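Local structure of K41043 (Homo sapiens, 6KBR) at residues Pro28-Asp33 against Gly60-Ser65. The protein is a Kazal-type inhibitor, SPINK2, that probably blocks a serine protease by binding at its active site. Numbering follows the deposited sequence.
Sequences PVCGSD and GPCGAS
The rings of Pro28 and Pro61 lie side by side and point the same way, touching through one corner of each, Pro28 CG to Pro61 CD at 4.0 Å. Pro28 CB lies 4.1 Å from Gly60 C, beside the Gly60-Pro61 peptide link, and Pro28 CG also nears Gly60 CA. The backbones are tied by Gly60 N donating to Pro28 O at 2.7 Å; the bond is bent, 145° at the hydrogen, and the donor stands above the carbonyl plane, 45° out of it. Gly60 has a positive phi, where a side chain would be jammed against the preceding carbonyl O. Two residues further along each segment, Cys30 and Cys62 form a disulfide with chi3 of 99°. Cys30 turns SG anti to its own N, whereas Cys62 turns SG anti to its carbonyl carbon, and the bridge closes with CA atoms 4.7 Å apart. This covalent link pins the C-terminal tail to the central strand of the small Kazal sheet. Strand 29-31 pairs through Val29 with Tyr37 and through Cys30 with Ile57 and Lys58, while Thr36 of strand 36-37 packs against Pro28, Pro61 and Cys62. Residues 60-62 follow strand 56-59 directly and run on beside strand 29-31.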
loop_
_atom_site.group_PDB
_atom_site.type_symbol
_atom_site.label_atom_id
_atom_site.label_comp_id
_atom_site.label_asym_id
_atom_site.label_seq_id
_atom_site.Cartn_x
_atom_site.Cartn_y
_atom_site.Cartn_z
ATOM N N PRO B 28 10.527 4.539 7.900
ATOM C CA PRO B 28 11.413 3.753 8.762
ATOM C C PRO B 28 11.922 4.456 10.046
ATOM O O PRO B 28 12.075 5.708 10.106
ATOM C CB PRO B 28 12.550 3.323 7.800
ATOM C CG PRO B 28 12.593 4.489 6.799
ATOM C CD PRO B 28 11.154 4.832 6.584
ATOM N N VAL B 29 12.102 3.622 11.070
ATOM C CA VAL B 29 12.758 3.990 12.307
ATOM C C VAL B 29 13.845 2.985 12.705
ATOM O O VAL B 29 13.768 1.816 12.408
ATOM C CB VAL B 29 11.792 4.191 13.490
ATOM C CG1 VAL B 29 10.864 5.366 13.204
ATOM C CG2 VAL B 29 11.077 2.891 13.893
ATOM N N CYS B 30 14.867 3.476 13.363
ATOM C CA CYS B 30 16.011 2.643 13.721
ATOM C C CYS B 30 15.881 2.282 15.195
ATOM O O CYS B 30 15.808 3.155 16.031
ATOM C CB CYS B 30 17.323 3.403 13.518
ATOM S SG CYS B 30 18.735 2.391 14.045
ATOM N N GLY B 31 15.810 0.995 15.497
ATOM C CA GLY B 31 15.613 0.546 16.857
ATOM C C GLY B 31 16.950 0.429 17.598
ATOM O O GLY B 31 17.993 0.282 16.976
ATOM N N SER B 32 16.893 0.521 18.921
ATOM C CA SER B 32 18.067 0.302 19.800
ATOM C C SER B 32 18.609 -1.161 19.674
ATOM O O SER B 32 19.731 -1.465 20.110
ATOM C CB SER B 32 17.732 0.620 21.259
ATOM O OG SER B 32 16.532 -0.013 21.596
ATOM N N ASP B 33 17.800 -2.054 19.107
ATOM C CA ASP B 33 18.247 -3.367 18.741
ATOM C C ASP B 33 19.029 -3.500 17.462
ATOM O O ASP B 33 19.353 -4.616 17.115
ATOM C CB ASP B 33 17.058 -4.303 18.688
ATOM C CG ASP B 33 16.072 -3.944 17.603
ATOM O OD1 ASP B 33 16.183 -2.839 17.014
ATOM O OD2 ASP B 33 15.176 -4.752 17.430
ATOM N N GLY B 60 14.358 7.223 10.288
ATOM C CA GLY B 60 15.069 6.732 9.132
ATOM C C GLY B 60 15.744 5.420 9.382
ATOM O O GLY B 60 15.733 4.921 10.499
ATOM N N PRO B 61 16.393 4.866 8.340
ATOM C CA PRO B 61 17.023 3.569 8.507
ATOM C C PRO B 61 18.180 3.660 9.506
ATOM O O PRO B 61 18.635 4.761 9.814
ATOM C CB PRO B 61 17.487 3.182 7.079
ATOM C CG PRO B 61 17.413 4.423 6.264
ATOM C CD PRO B 61 16.520 5.409 6.963
ATOM N N CYS B 62 18.611 2.527 10.044
ATOM C CA CYS B 62 19.796 2.489 10.923
ATOM C C CYS B 62 21.009 2.769 10.026
ATOM O O CYS B 62 21.007 2.348 8.894
ATOM C CB CYS B 62 19.939 1.106 11.578
ATOM S SG CYS B 62 18.703 0.757 12.855
ATOM N N GLY B 63 22.019 3.460 10.522
ATOM C CA GLY B 63 23.317 3.556 9.821
ATOM C C GLY B 63 24.087 2.239 9.915
ATOM O O GLY B 63 23.655 1.321 10.603
ATOM N N ALA B 64 25.250 2.154 9.281
ATOM C CA ALA B 64 26.024 0.896 9.244
ATOM C C ALA B 64 26.837 0.592 10.524
ATOM O O ALA B 64 26.523 -0.372 11.266
ATOM C CB ALA B 64 26.950 0.886 8.017
ATOM N N SER B 65 27.889 1.412 10.757
ATOM C CA SER B 65 28.914 1.239 11.854
ATOM C C SER B 65 30.306 1.909 11.597
ATOM O O SER B 65 30.555 2.658 10.614
ATOM C CB SER B 65 29.092 -0.256 12.238
ATOM O OG SER B 65 28.089 -0.648 13.166
#